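Local coordinates for protein carboxyvinyl-carboxyphosphonate phosphorylmutase (Bacillus anthracis, PDB 4IQD) that belongs to the phosphoenolpyruvate phosphomutase family of TIM-barrel proteins, occurs as a two-chain assembly and holds bound pyruvic acid, at residues Leu214-Thr219 against Glu230-Met235; Glu279-Ile284 against Asp288-Asp293. All coordinates share one frame; numbering follows the deposited sequence.

Contact 1 of 2, residues Leu214-Thr219 against Glu230-Met235; sequences LLANMT and EEFANM
Phe-232 ties the helix to the barrel strand by laying its ring against Ala-216 and the selenomethionine Met-218, an example of one aromatic side chain joining two elements. Two residues apart, Ala-216 and Met-218 both project toward the helix, while Asn-217 between them turns away. The methyl of Ala-216 lies over one ring face in a CH-pi contact, CB standing 3.9 Å from the centroid of the Phe-232 ring and 23° off its normal. It is displaced toward the rim, where CB comes within 3.6 Å of Phe-232 CD2. Met-218 grips the far end of the ring. Its chain, bent at chi2 and chi3, brings CG obliquely to 3.3 Å from Phe-232 CE1, the tightest point of the contact. SE then sits in the ring plane at the edge, 5.0 Å from the Phe-232 centroid, as a Met-aromatic contact. With CG of Phe-232 anti to its carbonyl carbon (chi1 -73°), the ring leaves the helix toward the strand. No hydrogen bond crosses this apolar junction, and its three touching residues are all buried.

Away from the strand the helix is open to solvent at Glu-230 and Asn-234; on its flank, the partly exposed Glu-231 touches a pyruvic acid, and its OE2 is hydrogen-bonded to the backbone N of Ser-228. At the strand's end, an inverse gamma turn centred on Met-218 leads to Thr-219, which touches a different pyruvic acid and is hydrogen-bonded to Arg-248. Strand 215-217, helix 229-234 and strand 239-242 form a beta-alpha-beta unit of the barrel; Ala-216 bonds through its backbone to Met-239 and Ile-241, Leu-215 to Ile-192 of strand 191-194, and Met-235 packs on helix 200-209.

Contact 2 of 2, residues Glu279-Ile284 against Asp288-Asp293; sequences ELYETI and DFEELD
Phe-289 and Glu-290 carry one side of this junction, meeting Ile-284 and Tyr-281 across the short connection between the helices, and they illustrate how two short consecutive helices can be joined by very few atoms. Followed along the second helix, the approach begins with Asp-288, an exposed residue whose OD1 lies 5.5 Å from Glu-282 OE2. The two acids do not touch, and their like charges would be expected to repel mildly.

Phe-289 comes next and points toward the first helix. Its ring presents an edge to the end of that helix: CE2 is 3.6 Å from Ile-284 O, which lies in the ring plane. Ile-284 is the first residue to leave the helical conformation, while its own N still bonds to Leu-280 O at 3.0 Å.

Glu-290 supplies the hydrogen bond of the contact. Its chain is extended beyond CG, and Tyr-281 comes from the opposite direction, CG anti to its backbone N (chi1 178°), which carries the phenol out to the carboxylate. Tyr-281 OH donates to Glu-290 OE1 over a short 2.5 Å. The hydroxyl meets the syn side of OE1 but 32° out of the carboxylate plane, and ring and carboxylate are turned 73° against each other. The Tyr-281 ring also meets that of Tyr-286, at the start of helix 286-297.

Asp-293 closes the segment, its N bonded to Phe-289 O at 3.0 Å. It packs on Cys-132 of the second subunit, as Phe-289 does on Pro-67 and Glu-290 on Leu-135 of that chain. Two short helices thus follow one another with a change of direction, beyond the barrel, consistent with the C-terminal helical arms that pack against a partner subunit in this superfamily.

Contacts 1 and 2 share no secondary-structure element, their nearest atoms being about 23 Å apart. Contact 1 belongs to the barrel: strand meets helix within a beta-alpha-beta unit, every touching residue is buried, and the chemistry is wholly apolar and aromatic. Contact 2 lies in the C-terminal arm, its centre about 28 Å from the centre of the chain, against about 15 Å for the centre of contact 1, and joins two successive helices through a partly buried, polar link of phenol to carboxylate. The second subunit reaches both, at contact 1 by packing on Thr-219 and a weak hydrogen bond to Met-218 O, at contact 2 by packing on several residues. Pyruvic acid touches residues of contact 1's segments.

Contact 1 of 2, residues Leu214-Thr219 against Glu230-Met235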
ATOM      1  N   LEU A 214      21.477 -19.686   7.356  1.00 23.21           N
ATOM      2  CA  LEU A 214      20.580 -19.166   8.376  1.00 19.06           C
ATOM      3  C   LEU A 214      20.135 -17.746   8.072  1.00 16.88           C
ATOM      4  O   LEU A 214      20.882 -16.961   7.491  1.00 18.21           O
ATOM      5  CB  LEU A 214      21.238 -19.233   9.755  1.00 20.77           C
ATOM      6  CG  LEU A 214      21.668 -20.628  10.211  1.00 22.11           C
ATOM      7  CD1 LEU A 214      22.145 -20.591  11.646  1.00 25.80           C
ATOM      8  CD2 LEU A 214      20.537 -21.627  10.045  1.00 22.74           C
ATOM      9  N   LEU A 215      18.905 -17.439   8.472  1.00 20.90           N
ATOM     10  CA  LEU A 215      18.315 -16.122   8.298  1.00 19.62           C
ATOM     11  C   LEU A 215      18.260 -15.414   9.641  1.00 20.72           C
ATOM     12  O   LEU A 215      17.957 -16.030  10.661  1.00 18.78           O
ATOM     13  CB  LEU A 215      16.900 -16.268   7.729  1.00 16.59           C
ATOM     14  CG  LEU A 215      16.051 -15.066   7.299  1.00 16.68           C
ATOM     15  CD1 LEU A 215      14.961 -15.564   6.386  1.00 29.69           C
ATOM     16  CD2 LEU A 215      15.425 -14.326   8.470  1.00 17.01           C
ATOM     17  N   ALA A 216      18.548 -14.118   9.633  1.00 23.56           N
ATOM     18  CA  ALA A 216      18.431 -13.293  10.824  1.00 21.29           C
ATOM     19  C   ALA A 216      17.258 -12.340  10.658  1.00 17.05           C
ATOM     20  O   ALA A 216      17.081 -11.747   9.598  1.00 22.17           O
ATOM     21  CB  ALA A 216      19.711 -12.522  11.058  1.00 17.31           C
ATOM     22  N   ASN A 217      16.455 -12.202  11.705  1.00 20.28           N
ATOM     23  CA  ASN A 217      15.281 -11.338  11.678  1.00 20.50           C
ATOM     24  C   ASN A 217      15.544  -9.989  12.327  1.00 23.95           C
ATOM     25  O   ASN A 217      15.449  -9.859  13.547  1.00 27.28           O
ATOM     26  CB  ASN A 217      14.124 -12.023  12.405  1.00 20.28           C
ATOM     27  CG  ASN A 217      12.854 -11.189  12.411  1.00 25.16           C
ATOM     28  OD1 ASN A 217      12.651 -10.325  11.556  1.00 29.18           O
ATOM     29  ND2 ASN A 217      11.985 -11.454  13.377  1.00 23.95           N
HETATM   30  N   MSE A 218      15.867  -8.982  11.525  1.00 25.21           N
HETATM   31  CA  MSE A 218      16.077  -7.655  12.086  1.00 25.52           C
HETATM   32  C   MSE A 218      14.861  -6.753  12.154  1.00 23.72           C
HETATM   33  O   MSE A 218      14.819  -5.698  11.527  1.00 25.43           O
HETATM   34  CB  MSE A 218      17.254  -6.935  11.447  1.00 24.73           C
HETATM   35  CG  MSE A 218      18.537  -7.185  12.192  1.00 30.23           C
HETATM   36 SE   MSE A 218      18.768  -6.184  13.865  0.88 29.44          SE
HETATM   37  CE  MSE A 218      17.365  -6.874  15.005  1.00 25.62           C
ATOM     38  N   THR A 219      13.883  -7.171  12.945  1.00 22.61           N
ATOM     39  CA  THR A 219      12.700  -6.365  13.168  1.00 20.95           C
ATOM     40  C   THR A 219      12.928  -5.485  14.396  1.00 23.67           C
ATOM     41  O   THR A 219      13.587  -5.891  15.351  1.00 24.52           O
ATOM     42  CB  THR A 219      11.447  -7.246  13.323  1.00 24.45           C
ATOM     43  OG1 THR A 219      10.282  -6.420  13.432  1.00 30.45           O
ATOM     44  CG2 THR A 219      11.562  -8.147  14.539  1.00 22.54           C
ATOM     45  N   GLU A 230      27.024  -6.956   8.721  1.00 30.01           N
ATOM     46  CA  GLU A 230      28.394  -7.445   8.819  1.00 32.25           C
ATOM     47  C   GLU A 230      28.555  -8.246  10.099  1.00 27.30           C
ATOM     48  O   GLU A 230      29.208  -9.288  10.115  1.00 27.63           O
ATOM     49  CB  GLU A 230      29.380  -6.272   8.801  1.00 40.96           C
ATOM     50  CG  GLU A 230      30.831  -6.650   9.077  1.00 49.68           C
ATOM     51  CD  GLU A 230      31.531  -7.239   7.866  1.00 54.78           C
ATOM     52  OE1 GLU A 230      30.981  -7.140   6.748  1.00 57.01           O
ATOM     53  OE2 GLU A 230      32.637  -7.799   8.036  1.00 53.97           O
ATOM     54  N   GLU A 231      27.947  -7.756  11.173  1.00 23.90           N
ATOM     55  CA  GLU A 231      27.975  -8.470  12.439  1.00 26.03           C
ATOM     56  C   GLU A 231      27.306  -9.836  12.312  1.00 24.38           C
ATOM     57  O   GLU A 231      27.934 -10.844  12.593  1.00 25.95           O
ATOM     58  CB  GLU A 231      27.367  -7.627  13.562  1.00 29.01           C
ATOM     59  CG  GLU A 231      28.364  -6.639  14.162  1.00 29.94           C
ATOM     60  CD  GLU A 231      27.705  -5.520  14.942  1.00 34.06           C
ATOM     61  OE1 GLU A 231      28.369  -4.926  15.816  1.00 37.44           O
ATOM     62  OE2 GLU A 231      26.526  -5.222  14.676  1.00 36.39           O
ATOM     63  N   PHE A 232      26.061  -9.871  11.846  1.00 24.36           N
ATOM     64  CA  PHE A 232      25.367 -11.138  11.607  1.00 25.24           C
ATOM     65  C   PHE A 232      26.170 -12.102  10.745  1.00 21.55           C
ATOM     66  O   PHE A 232      26.133 -13.312  10.956  1.00 23.15           O
ATOM     67  CB  PHE A 232      24.025 -10.900  10.924  1.00 27.20           C
ATOM     68  CG  PHE A 232      22.987 -10.309  11.820  1.00 26.63           C
ATOM     69  CD1 PHE A 232      22.508  -9.037  11.589  1.00 20.58           C
ATOM     70  CD2 PHE A 232      22.487 -11.030  12.889  1.00 20.93           C
ATOM     71  CE1 PHE A 232      21.560  -8.493  12.407  1.00 22.22           C
ATOM     72  CE2 PHE A 232      21.529 -10.488  13.713  1.00 23.55           C
ATOM     73  CZ  PHE A 232      21.063  -9.217  13.472  1.00 20.58           C
ATOM     74  N   ALA A 233      26.889 -11.554   9.771  1.00 28.54           N
ATOM     75  CA  ALA A 233      27.622 -12.365   8.806  1.00 27.80           C
ATOM     76  C   ALA A 233      28.721 -13.203   9.449  1.00 29.56           C
ATOM     77  O   ALA A 233      28.807 -14.400   9.201  1.00 33.84           O
ATOM     78  CB  ALA A 233      28.196 -11.492   7.704  1.00 21.69           C
ATOM     79  N   ASN A 234      29.561 -12.586  10.272  1.00 30.27           N
ATOM     80  CA  ASN A 234      30.637 -13.344  10.901  1.00 34.86           C
ATOM     81  C   ASN A 234      30.130 -14.159  12.078  1.00 30.72           C
ATOM     82  O   ASN A 234      30.850 -14.979  12.645  1.00 31.65           O
ATOM     83  CB  ASN A 234      31.805 -12.438  11.306  1.00 40.67           C
ATOM     84  CG  ASN A 234      31.381 -11.297  12.203  1.00 42.39           C
ATOM     85  OD1 ASN A 234      30.714 -11.497  13.215  1.00 43.16           O
ATOM     86  ND2 ASN A 234      31.769 -10.083  11.829  1.00 45.17           N
HETATM   87  N   MSE A 235      28.872 -13.935  12.431  1.00 26.08           N
HETATM   88  CA  MSE A 235      28.263 -14.639  13.541  1.00 22.76           C
HETATM   89  C   MSE A 235      27.505 -15.872  13.063  1.00 26.14           C
HETATM   90  O   MSE A 235      26.936 -16.612  13.864  1.00 24.77           O
HETATM   91  CB  MSE A 235      27.349 -13.700  14.320  1.00 22.54           C
HETATM   92  CG  MSE A 235      28.078 -12.543  14.992  1.00 24.91           C
HETATM   93 SE   MSE A 235      26.985 -11.902  16.449  0.75 30.70          SE
HETATM   94  CE  MSE A 235      26.591 -13.696  16.981  1.00 67.33           C
TER

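Contact 2 of 2, residues Glu279-Ile284 against Asp288-Asp293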
ATOM      1  N   GLU A 279      11.360  12.607  -8.951  1.00 25.97           N
ATOM      2  CA  GLU A 279      11.790  11.326  -8.419  1.00 25.46           C
ATOM      3  C   GLU A 279      10.716  10.285  -8.669  1.00 25.89           C
ATOM      4  O   GLU A 279      11.013   9.120  -8.925  1.00 25.44           O
ATOM      5  CB  GLU A 279      12.081  11.435  -6.924  1.00 26.42           C
ATOM      6  CG  GLU A 279      13.373  12.151  -6.610  1.00 29.53           C
ATOM      7  CD  GLU A 279      13.455  12.595  -5.170  1.00 29.17           C
ATOM      8  OE1 GLU A 279      12.398  12.701  -4.518  1.00 31.72           O
ATOM      9  OE2 GLU A 279      14.578  12.843  -4.691  1.00 28.66           O
ATOM     10  N   LEU A 280       9.464  10.719  -8.597  1.00 27.74           N
ATOM     11  CA  LEU A 280       8.339   9.838  -8.850  1.00 27.34           C
ATOM     12  C   LEU A 280       8.313   9.429 -10.313  1.00 29.98           C
ATOM     13  O   LEU A 280       8.125   8.256 -10.632  1.00 32.43           O
ATOM     14  CB  LEU A 280       7.029  10.522  -8.466  1.00 25.16           C
ATOM     15  CG  LEU A 280       5.760   9.725  -8.763  1.00 24.56           C
ATOM     16  CD1 LEU A 280       5.875   8.308  -8.220  1.00 26.65           C
ATOM     17  CD2 LEU A 280       4.559  10.430  -8.169  1.00 22.98           C
ATOM     18  N   TYR A 281       8.508  10.412 -11.187  1.00 28.45           N
ATOM     19  CA  TYR A 281       8.547  10.206 -12.633  1.00 29.98           C
ATOM     20  C   TYR A 281       9.492   9.067 -12.993  1.00 29.18           C
ATOM     21  O   TYR A 281       9.141   8.165 -13.752  1.00 27.64           O
ATOM     22  CB  TYR A 281       8.991  11.506 -13.317  1.00 33.15           C
ATOM     23  CG  TYR A 281       9.138  11.453 -14.827  1.00 38.24           C
ATOM     24  CD1 TYR A 281       8.138  11.940 -15.660  1.00 39.09           C
ATOM     25  CD2 TYR A 281      10.293  10.951 -15.416  1.00 38.67           C
ATOM     26  CE1 TYR A 281       8.279  11.910 -17.037  1.00 38.45           C
ATOM     27  CE2 TYR A 281      10.438  10.912 -16.790  1.00 38.48           C
ATOM     28  CZ  TYR A 281       9.429  11.391 -17.595  1.00 39.73           C
ATOM     29  OH  TYR A 281       9.577  11.351 -18.962  1.00 41.96           O
ATOM     30  N   GLU A 282      10.690   9.109 -12.426  1.00 31.78           N
ATOM     31  CA  GLU A 282      11.708   8.121 -12.741  1.00 33.63           C
ATOM     32  C   GLU A 282      11.502   6.815 -11.976  1.00 29.79           C
ATOM     33  O   GLU A 282      11.893   5.751 -12.447  1.00 28.58           O
ATOM     34  CB  GLU A 282      13.103   8.695 -12.472  1.00 39.34           C
ATOM     35  CG  GLU A 282      14.255   7.827 -12.967  1.00 45.28           C
ATOM     36  CD  GLU A 282      14.335   7.737 -14.484  1.00 49.98           C
ATOM     37  OE1 GLU A 282      13.592   8.464 -15.180  1.00 51.62           O
ATOM     38  OE2 GLU A 282      15.152   6.936 -14.983  1.00 52.28           O
ATOM     39  N   THR A 283      10.882   6.893 -10.802  1.00 30.32           N
ATOM     40  CA  THR A 283      10.676   5.698  -9.987  1.00 28.53           C
ATOM     41  C   THR A 283       9.668   4.737 -10.607  1.00 27.88           C
ATOM     42  O   THR A 283       9.894   3.527 -10.641  1.00 26.38           O
ATOM     43  CB  THR A 283      10.230   6.041  -8.557  1.00 30.60           C
ATOM     44  OG1 THR A 283      11.282   6.743  -7.888  1.00 33.16           O
ATOM     45  CG2 THR A 283       9.918   4.773  -7.783  1.00 28.84           C
ATOM     46  N   ILE A 284       8.556   5.273 -11.097  1.00 30.25           N
ATOM     47  CA  ILE A 284       7.566   4.440 -11.773  1.00 30.47           C
ATOM     48  C   ILE A 284       7.836   4.364 -13.273  1.00 30.27           C
ATOM     49  O   ILE A 284       6.994   3.901 -14.039  1.00 33.22           O
ATOM     50  CB  ILE A 284       6.128   4.918 -11.506  1.00 31.17           C
ATOM     51  CG1 ILE A 284       5.972   6.385 -11.894  1.00 34.41           C
ATOM     52  CG2 ILE A 284       5.763   4.713 -10.045  1.00 31.22           C
ATOM     53  CD1 ILE A 284       4.645   6.970 -11.499  1.00 39.25           C
ATOM     54  N   ASP A 288       9.690   5.380 -19.796  1.00 29.95           N
ATOM     55  CA  ASP A 288       9.760   4.158 -20.586  1.00 33.32           C
ATOM     56  C   ASP A 288       8.427   3.795 -21.233  1.00 35.17           C
ATOM     57  O   ASP A 288       8.383   3.054 -22.215  1.00 37.15           O
ATOM     58  CB  ASP A 288      10.289   3.008 -19.731  1.00 39.88           C
ATOM     59  CG  ASP A 288      11.694   3.269 -19.223  1.00 47.08           C
ATOM     60  OD1 ASP A 288      11.836   3.980 -18.205  1.00 51.72           O
ATOM     61  OD2 ASP A 288      12.655   2.777 -19.848  1.00 48.07           O
ATOM     62  N   PHE A 289       7.342   4.323 -20.684  1.00 31.88           N
ATOM     63  CA  PHE A 289       6.034   4.144 -21.293  1.00 31.74           C
ATOM     64  C   PHE A 289       5.891   5.080 -22.480  1.00 33.55           C
ATOM     65  O   PHE A 289       5.308   4.722 -23.503  1.00 32.53           O
ATOM     66  CB  PHE A 289       4.929   4.415 -20.276  1.00 34.26           C
ATOM     67  CG  PHE A 289       4.836   3.377 -19.201  1.00 33.07           C
ATOM     68  CD1 PHE A 289       4.081   2.234 -19.392  1.00 31.22           C
ATOM     69  CD2 PHE A 289       5.512   3.535 -18.004  1.00 30.16           C
ATOM     70  CE1 PHE A 289       3.997   1.269 -18.408  1.00 26.66           C
ATOM     71  CE2 PHE A 289       5.432   2.571 -17.017  1.00 29.37           C
ATOM     72  CZ  PHE A 289       4.671   1.439 -17.219  1.00 27.02           C
ATOM     73  N   GLU A 290       6.428   6.285 -22.334  1.00 36.55           N
ATOM     74  CA  GLU A 290       6.380   7.278 -23.396  1.00 38.62           C
ATOM     75  C   GLU A 290       7.107   6.767 -24.629  1.00 35.65           C
ATOM     76  O   GLU A 290       6.586   6.845 -25.739  1.00 34.11           O
ATOM     77  CB  GLU A 290       7.007   8.591 -22.930  1.00 46.30           C
ATOM     78  CG  GLU A 290       6.390   9.164 -21.666  1.00 53.25           C
ATOM     79  CD  GLU A 290       7.103  10.414 -21.183  1.00 60.53           C
ATOM     80  OE1 GLU A 290       8.324  10.346 -20.927  1.00 62.49           O
ATOM     81  OE2 GLU A 290       6.442  11.468 -21.063  1.00 63.68           O
ATOM     82  N   GLU A 291       8.309   6.233 -24.430  1.00 36.44           N
ATOM     83  CA  GLU A 291       9.101   5.733 -25.549  1.00 39.31           C
ATOM     84  C   GLU A 291       8.440   4.509 -26.166  1.00 37.34           C
ATOM     85  O   GLU A 291       8.712   4.149 -27.309  1.00 40.59           O
ATOM     86  CB  GLU A 291      10.539   5.416 -25.125  1.00 42.19           C
ATOM     87  CG  GLU A 291      10.707   4.148 -24.306  1.00 48.57           C
ATOM     88  CD  GLU A 291      12.142   3.641 -24.309  1.00 51.59           C
ATOM     89  OE1 GLU A 291      12.567   3.035 -23.301  1.00 51.29           O
ATOM     90  OE2 GLU A 291      12.843   3.844 -25.324  1.00 52.44           O
ATOM     91  N   LEU A 292       7.562   3.875 -25.400  1.00 36.67           N
ATOM     92  CA  LEU A 292       6.797   2.750 -25.904  1.00 35.83           C
ATOM     93  C   LEU A 292       5.721   3.246 -26.862  1.00 34.67           C
ATOM     94  O   LEU A 292       5.628   2.781 -27.999  1.00 32.42           O
ATOM     95  CB  LEU A 292       6.164   1.984 -24.746  1.00 37.38           C
ATOM     96  CG  LEU A 292       5.499   0.654 -25.088  1.00 40.59           C
ATOM     97  CD1 LEU A 292       6.509  -0.297 -25.707  1.00 42.37           C
ATOM     98  CD2 LEU A 292       4.878   0.044 -23.845  1.00 38.63           C
ATOM     99  N   ASP A 293       4.922   4.204 -26.399  1.00 34.04           N
ATOM    100  CA  ASP A 293       3.805   4.732 -27.180  1.00 36.49           C
ATOM    101  C   ASP A 293       4.237   5.403 -28.483  1.00 38.24           C
ATOM    102  O   ASP A 293       3.516   5.361 -29.480  1.00 40.19           O
ATOM    103  CB  ASP A 293       2.986   5.719 -26.342  1.00 37.77           C
ATOM    104  CG  ASP A 293       1.692   6.126 -27.020  1.00 44.01           C
ATOM    105  OD1 ASP A 293       1.000   5.239 -27.560  1.00 44.70           O
ATOM    106  OD2 ASP A 293       1.370   7.332 -27.018  1.00 47.41           O
TER